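Local coordinates for protein aldo-keto reductase family 1, member B4 (Aldose reductase) (Schistosoma japonicum, PDB 4HBK) that probably catalyses the NADP-dependent reduction of aldehyde groups, including that of aldose sugars, to alcohols, at residues L112-C126 with D167-L181. Residues are numbered along the deposited sequence; the frame is centred on the assembly and turned at random.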
loop_
_atom_site.group_PDB
_atom_site.type_symbol
_atom_site.label_atom_id
_atom_site.label_comp_id
_atom_site.label_asym_id
_atom_site.label_seq_id
_atom_site.Cartn_x
_atom_site.Cartn_y
_atom_site.Cartn_z
ATOM N N LEU A 112 -1.665 1.887 -10.193
ATOM C CA LEU A 112 -2.405 1.907 -11.436
ATOM C C LEU A 112 -3.846 1.518 -11.161
ATOM O O LEU A 112 -4.089 0.440 -10.617
ATOM C CB LEU A 112 -1.781 0.895 -12.404
ATOM C CG LEU A 112 -2.526 0.666 -13.723
ATOM C CD1 LEU A 112 -2.484 1.932 -14.563
ATOM C CD2 LEU A 112 -1.915 -0.505 -14.486
ATOM N N TRP A 113 -4.797 2.376 -11.545
ATOM C CA TRP A 113 -6.210 2.114 -11.278
ATOM C C TRP A 113 -6.896 1.191 -12.293
ATOM O O TRP A 113 -6.533 1.176 -13.470
ATOM C CB TRP A 113 -7.007 3.411 -11.138
ATOM C CG TRP A 113 -8.440 3.142 -10.820
ATOM C CD1 TRP A 113 -9.524 3.418 -11.601
ATOM C CD2 TRP A 113 -8.946 2.482 -9.650
ATOM N NE1 TRP A 113 -10.675 3.001 -10.973
ATOM C CE2 TRP A 113 -10.348 2.420 -9.778
ATOM C CE3 TRP A 113 -8.348 1.954 -8.500
ATOM C CZ2 TRP A 113 -11.164 1.841 -8.804
ATOM C CZ3 TRP A 113 -9.159 1.391 -7.532
ATOM C CH2 TRP A 113 -10.552 1.336 -7.691
ATOM N N ASN A 114 -7.908 0.456 -11.819
ATOM C CA ASN A 114 -8.568 -0.626 -12.570
ATOM C C ASN A 114 -9.038 -0.280 -13.998
ATOM O O ASN A 114 -9.142 -1.162 -14.857
ATOM C CB ASN A 114 -9.773 -1.185 -11.772
ATOM C CG ASN A 114 -9.423 -1.596 -10.320
ATOM O OD1 ASN A 114 -8.439 -1.136 -9.735
ATOM N ND2 ASN A 114 -10.261 -2.457 -9.736
ATOM N N THR A 115 -9.347 0.991 -14.250
ATOM C CA THR A 115 -9.873 1.398 -15.553
ATOM C C THR A 115 -8.773 1.569 -16.615
ATOM O O THR A 115 -9.066 1.839 -17.788
ATOM C CB THR A 115 -10.666 2.707 -15.453
ATOM O OG1 THR A 115 -9.841 3.707 -14.847
ATOM C CG2 THR A 115 -11.953 2.517 -14.616
ATOM N N PHE A 116 -7.520 1.402 -16.204
ATOM C CA PHE A 116 -6.381 1.592 -17.097
ATOM C C PHE A 116 -5.520 0.330 -17.237
ATOM O O PHE A 116 -4.351 0.425 -17.603
ATOM C CB PHE A 116 -5.501 2.751 -16.606
ATOM C CG PHE A 116 -6.251 4.045 -16.407
ATOM C CD1 PHE A 116 -6.499 4.893 -17.473
ATOM C CD2 PHE A 116 -6.698 4.413 -15.151
ATOM C CE1 PHE A 116 -7.200 6.090 -17.289
ATOM C CE2 PHE A 116 -7.392 5.604 -14.951
ATOM C CZ PHE A 116 -7.645 6.442 -16.022
ATOM N N PHE A 117 -6.099 -0.838 -16.954
ATOM C CA PHE A 117 -5.364 -2.105 -17.002
ATOM C C PHE A 117 -5.099 -2.622 -18.424
ATOM O O PHE A 117 -4.160 -3.393 -18.644
ATOM C CB PHE A 117 -6.074 -3.191 -16.189
ATOM C CG PHE A 117 -5.994 -2.994 -14.685
ATOM C CD1 PHE A 117 -5.240 -1.967 -14.136
ATOM C CD2 PHE A 117 -6.679 -3.851 -13.825
ATOM C CE1 PHE A 117 -5.176 -1.783 -12.751
ATOM C CE2 PHE A 117 -6.619 -3.674 -12.450
ATOM C CZ PHE A 117 -5.864 -2.637 -11.912
ATOM N N ARG A 118 -5.914 -2.217 -19.393
ATOM C CA ARG A 118 -5.622 -2.611 -20.768
ATOM C C ARG A 118 -4.269 -2.042 -21.177
ATOM O O ARG A 118 -3.952 -0.897 -20.864
ATOM C CB ARG A 118 -6.737 -2.217 -21.737
ATOM C CG ARG A 118 -7.948 -3.108 -21.583
ATOM C CD ARG A 118 -8.823 -3.122 -22.815
ATOM N NE ARG A 118 -9.942 -4.047 -22.658
ATOM C CZ ARG A 118 -10.202 -5.050 -23.489
ATOM N NH1 ARG A 118 -9.422 -5.253 -24.553
ATOM N NH2 ARG A 118 -11.246 -5.843 -23.259
ATOM N N PRO A 119 -3.462 -2.859 -21.865
ATOM C CA PRO A 119 -2.066 -2.523 -22.149
ATOM C C PRO A 119 -1.901 -1.133 -22.747
ATOM O O PRO A 119 -0.976 -0.425 -22.369
ATOM C CB PRO A 119 -1.646 -3.604 -23.156
ATOM C CG PRO A 119 -2.527 -4.774 -22.827
ATOM C CD PRO A 119 -3.845 -4.167 -22.426
ATOM N N GLU A 120 -2.790 -0.747 -23.655
ATOM C CA GLU A 120 -2.630 0.504 -24.383
ATOM C C GLU A 120 -2.835 1.752 -23.510
ATOM O O GLU A 120 -2.552 2.866 -23.947
ATOM C CB GLU A 120 -3.552 0.542 -25.616
ATOM C CG GLU A 120 -5.043 0.627 -25.309
ATOM C CD GLU A 120 -5.738 -0.732 -25.297
ATOM O OE1 GLU A 120 -5.087 -1.760 -24.954
ATOM O OE2 GLU A 120 -6.941 -0.762 -25.633
ATOM N N HIS A 121 -3.309 1.564 -22.279
ATOM C CA HIS A 121 -3.593 2.685 -21.384
ATOM C C HIS A 121 -2.614 2.830 -20.209
ATOM O O HIS A 121 -2.552 3.882 -19.576
ATOM C CB HIS A 121 -5.017 2.573 -20.831
ATOM C CG HIS A 121 -6.080 2.663 -21.877
ATOM N ND1 HIS A 121 -7.106 1.745 -21.981
ATOM C CD2 HIS A 121 -6.276 3.558 -22.876
ATOM C CE1 HIS A 121 -7.884 2.066 -23.000
ATOM N NE2 HIS A 121 -7.405 3.163 -23.555
ATOM N N VAL A 122 -1.872 1.771 -19.905
ATOM C CA VAL A 122 -0.976 1.777 -18.751
ATOM C C VAL A 122 0.022 2.948 -18.755
ATOM O O VAL A 122 0.165 3.643 -17.758
ATOM C CB VAL A 122 -0.222 0.449 -18.624
ATOM C CG1 VAL A 122 0.766 0.514 -17.477
ATOM C CG2 VAL A 122 -1.200 -0.707 -18.430
ATOM N N ARG A 123 0.688 3.179 -19.880
ATOM C CA ARG A 123 1.720 4.216 -19.968
ATOM C C ARG A 123 1.187 5.601 -19.632
ATOM O O ARG A 123 1.777 6.337 -18.825
ATOM C CB ARG A 123 2.350 4.230 -21.367
ATOM C CG ARG A 123 3.213 5.466 -21.678
ATOM C CD ARG A 123 4.451 5.510 -20.817
ATOM N NE ARG A 123 5.172 4.248 -20.904
ATOM C CZ ARG A 123 6.346 4.092 -21.505
ATOM N NH1 ARG A 123 6.950 5.137 -22.065
ATOM N NH2 ARG A 123 6.919 2.893 -21.533
ATOM N N LYS A 124 0.073 5.964 -20.251
ATOM C CA LYS A 124 -0.491 7.289 -20.038
ATOM C C LYS A 124 -0.944 7.478 -18.599
ATOM O O LYS A 124 -0.818 8.564 -18.051
ATOM C CB LYS A 124 -1.641 7.565 -21.019
ATOM C CG LYS A 124 -1.176 7.672 -22.473
ATOM C CD LYS A 124 -2.288 8.147 -23.413
ATOM C CE LYS A 124 -1.763 8.351 -24.839
ATOM N NZ LYS A 124 -0.748 9.453 -24.938
ATOM N N ALA A 125 -1.471 6.421 -17.982
ATOM C CA ALA A 125 -1.928 6.533 -16.601
ATOM C C ALA A 125 -0.739 6.817 -15.691
ATOM O O ALA A 125 -0.820 7.642 -14.792
ATOM C CB ALA A 125 -2.647 5.268 -16.168
ATOM N N CYS A 126 0.370 6.123 -15.929
ATOM C CA CYS A 126 1.570 6.355 -15.136
ATOM C C CYS A 126 2.077 7.780 -15.350
ATOM O O CYS A 126 2.406 8.482 -14.396
ATOM C CB CYS A 126 2.665 5.352 -15.491
ATOM S SG CYS A 126 4.121 5.460 -14.404
ATOM N N ASP A 167 -14.304 -5.403 -16.832
ATOM C CA ASP A 167 -13.552 -5.621 -18.059
ATOM C C ASP A 167 -12.749 -6.912 -17.916
ATOM O O ASP A 167 -12.605 -7.437 -16.811
ATOM C CB ASP A 167 -12.650 -4.413 -18.375
ATOM C CG ASP A 167 -12.140 -4.426 -19.817
ATOM O OD1 ASP A 167 -12.620 -5.268 -20.608
ATOM O OD2 ASP A 167 -11.266 -3.596 -20.163
ATOM N N ASN A 168 -12.250 -7.441 -19.028
ATOM C CA ASN A 168 -11.430 -8.652 -18.989
ATOM C C ASN A 168 -10.037 -8.408 -19.571
ATOM O O ASN A 168 -9.891 -8.192 -20.773
ATOM C CB ASN A 168 -12.116 -9.799 -19.735
ATOM C CG ASN A 168 -13.490 -10.118 -19.179
ATOM O OD1 ASN A 168 -13.845 -9.692 -18.075
ATOM N ND2 ASN A 168 -14.274 -10.879 -19.939
ATOM N N VAL A 169 -9.017 -8.441 -18.716
ATOM C CA VAL A 169 -7.646 -8.187 -19.148
ATOM C C VAL A 169 -6.696 -9.095 -18.395
ATOM O O VAL A 169 -6.579 -8.987 -17.176
ATOM C CB VAL A 169 -7.211 -6.740 -18.862
ATOM C CG1 VAL A 169 -5.830 -6.497 -19.444
ATOM C CG2 VAL A 169 -8.231 -5.741 -19.423
ATOM N N PRO A 170 -6.000 -9.991 -19.112
ATOM C CA PRO A 170 -5.127 -10.903 -18.371
ATOM C C PRO A 170 -4.092 -10.151 -17.538
ATOM O O PRO A 170 -3.516 -9.146 -17.971
ATOM C CB PRO A 170 -4.462 -11.723 -19.481
ATOM C CG PRO A 170 -5.456 -11.672 -20.620
ATOM C CD PRO A 170 -5.980 -10.266 -20.559
ATOM N N HIS A 171 -3.864 -10.646 -16.333
ATOM C CA HIS A 171 -2.882 -10.038 -15.450
ATOM C C HIS A 171 -1.515 -9.909 -16.101
ATOM O O HIS A 171 -0.863 -8.874 -15.965
ATOM C CB HIS A 171 -2.814 -10.808 -14.141
ATOM C CG HIS A 171 -4.077 -10.728 -13.350
ATOM N ND1 HIS A 171 -4.471 -11.698 -12.457
ATOM C CD2 HIS A 171 -5.046 -9.777 -13.326
ATOM C CE1 HIS A 171 -5.623 -11.352 -11.912
ATOM N NE2 HIS A 171 -5.992 -10.188 -12.418
ATOM N N GLU A 172 -1.089 -10.941 -16.829
ATOM C CA GLU A 172 0.252 -10.941 -17.415
ATOM C C GLU A 172 0.409 -9.900 -18.518
ATOM O O GLU A 172 1.518 -9.413 -18.760
ATOM C CB GLU A 172 0.665 -12.338 -17.909
ATOM C CG GLU A 172 -0.275 -12.986 -18.930
ATOM C CD GLU A 172 -1.438 -13.754 -18.288
ATOM O OE1 GLU A 172 -1.783 -13.478 -17.119
ATOM O OE2 GLU A 172 -2.009 -14.645 -18.960
ATOM N N ASP A 173 -0.699 -9.541 -19.168
ATOM C CA ASP A 173 -0.668 -8.514 -20.206
ATOM C C ASP A 173 -0.483 -7.115 -19.617
ATOM O O ASP A 173 0.277 -6.304 -20.152
ATOM C CB ASP A 173 -1.942 -8.552 -21.057
ATOM C CG ASP A 173 -2.093 -9.850 -21.844
ATOM O OD1 ASP A 173 -1.170 -10.697 -21.833
ATOM O OD2 ASP A 173 -3.147 -10.016 -22.484
ATOM N N THR A 174 -1.190 -6.818 -18.530
ATOM C CA THR A 174 -0.982 -5.542 -17.857
ATOM C C THR A 174 0.452 -5.499 -17.342
ATOM O O THR A 174 1.137 -4.481 -17.461
ATOM C CB THR A 174 -1.947 -5.338 -16.696
ATOM O OG1 THR A 174 -3.293 -5.425 -17.180
ATOM C CG2 THR A 174 -1.738 -3.961 -16.057
ATOM N N TRP A 175 0.921 -6.622 -16.806
ATOM C CA TRP A 175 2.247 -6.656 -16.217
ATOM C C TRP A 175 3.331 -6.352 -17.240
ATOM O O TRP A 175 4.323 -5.699 -16.918
ATOM C CB TRP A 175 2.519 -7.997 -15.536
ATOM C CG TRP A 175 3.782 -7.998 -14.739
ATOM C CD1 TRP A 175 4.984 -8.538 -15.102
ATOM C CD2 TRP A 175 3.974 -7.427 -13.435
ATOM N NE1 TRP A 175 5.912 -8.341 -14.103
ATOM C CE2 TRP A 175 5.320 -7.671 -13.073
ATOM C CE3 TRP A 175 3.147 -6.739 -12.545
ATOM C CZ2 TRP A 175 5.845 -7.243 -11.852
ATOM C CZ3 TRP A 175 3.671 -6.323 -11.341
ATOM C CH2 TRP A 175 5.010 -6.569 -11.006
ATOM N N LYS A 176 3.150 -6.829 -18.468
ATOM C CA LYS A 176 4.133 -6.551 -19.510
ATOM C C LYS A 176 4.332 -5.046 -19.665
ATOM O O LYS A 176 5.462 -4.580 -19.809
ATOM C CB LYS A 176 3.746 -7.188 -20.851
ATOM C CG LYS A 176 4.180 -8.630 -20.973
ATOM C CD LYS A 176 4.505 -9.005 -22.422
ATOM C CE LYS A 176 3.264 -9.450 -23.168
ATOM N NZ LYS A 176 2.561 -10.536 -22.414
ATOM N N GLU A 177 3.241 -4.288 -19.628
ATOM C CA GLU A 177 3.349 -2.837 -19.729
ATOM C C GLU A 177 3.998 -2.237 -18.490
ATOM O O GLU A 177 4.703 -1.230 -18.579
ATOM C CB GLU A 177 1.984 -2.193 -19.970
ATOM C CG GLU A 177 1.504 -2.308 -21.394
ATOM C CD GLU A 177 2.498 -1.724 -22.379
ATOM O OE1 GLU A 177 2.861 -2.449 -23.321
ATOM O OE2 GLU A 177 2.920 -0.551 -22.209
ATOM N N MET A 178 3.757 -2.845 -17.334
ATOM C CA MET A 178 4.374 -2.366 -16.098
ATOM C C MET A 178 5.882 -2.536 -16.232
ATOM O O MET A 178 6.666 -1.706 -15.764
ATOM C CB MET A 178 3.872 -3.144 -14.877
ATOM C CG MET A 178 2.382 -2.981 -14.581
ATOM S SD MET A 178 1.983 -1.371 -13.894
ATOM C CE MET A 178 2.624 -1.555 -12.228
ATOM N N GLU A 179 6.282 -3.620 -16.877
ATOM C CA GLU A 179 7.693 -3.939 -16.996
ATOM C C GLU A 179 8.392 -2.902 -17.846
ATOM O O GLU A 179 9.542 -2.543 -17.579
ATOM C CB GLU A 179 7.870 -5.328 -17.593
ATOM C CG GLU A 179 7.434 -6.413 -16.651
ATOM C CD GLU A 179 7.606 -7.787 -17.237
ATOM O OE1 GLU A 179 7.422 -7.941 -18.468
ATOM O OE2 GLU A 179 7.930 -8.714 -16.460
ATOM N N LYS A 180 7.687 -2.407 -18.857
ATOM C CA LYS A 180 8.256 -1.407 -19.749
ATOM C C LYS A 180 8.519 -0.102 -19.012
ATOM O O LYS A 180 9.451 0.628 -19.337
ATOM C CB LYS A 180 7.334 -1.151 -20.938
ATOM C CG LYS A 180 7.259 -2.282 -21.934
ATOM C CD LYS A 180 6.372 -1.879 -23.102
ATOM C CE LYS A 180 6.160 -3.034 -24.062
ATOM N NZ LYS A 180 5.028 -2.747 -25.003
ATOM N N LEU A 181 7.695 0.192 -18.013
ATOM C CA LEU A 181 7.887 1.390 -17.204
ATOM C C LEU A 181 9.228 1.316 -16.486
ATOM O O LEU A 181 9.912 2.332 -16.304
ATOM C CB LEU A 181 6.748 1.551 -16.191
ATOM C CG LEU A 181 5.348 1.757 -16.780
ATOM C CD1 LEU A 181 4.276 1.711 -15.699
ATOM C CD2 LEU A 181 5.267 3.069 -17.574
HETATM O O HOH W 1 0.694 1.623 -22.708
HETATM O O HOH W 2 4.410 1.152 -20.366
#
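Arg-118 and Asp-167 meet side-on: NE reaches OD2 at 2.9 Å and NH2 reaches OD1 at 3.0 Å, both on syn lone pairs. The guanidinium and carboxylate planes lie 18° apart, nearly coplanar. The chain of Arg-118, extended from CG to NE, is long enough to carry the charge out to the acid while its CG packs on Val-169 CG2. Asp-167 OD1 also accepts a hydrogen bond from the backbone N-H of Asn-168, met from above the carboxylate plane. Threonine suits position 174 by pairing a hydroxyl with a methyl: Thr-174 turns OG1 beside its own backbone N (chi1 -58°) and gives a 2.7 Å hydrogen bond to Phe-117 O, and the same rotation sets CG2 anti to that N, where it meets Leu-112 CD2 tip to tip. In this aldo-keto reductase (beta/alpha)8 barrel, helices 119-133 and 171-183 are successive outer helices; the axes of 119-126 and 171-181 cross at -39° and come within 8.7 Å of each other. Val-122, short and branched, is a knob in the hole formed by Thr-174, Glu-177, Met-178 and Leu-181. Further along, branched Leu-181 spreads both methyls against Cys-126. Bent at chi2 and chi3, Arg-123 offers NE to a water shared with Glu-177 O and OE2, while NH1 forms a salt bridge to Glu-184.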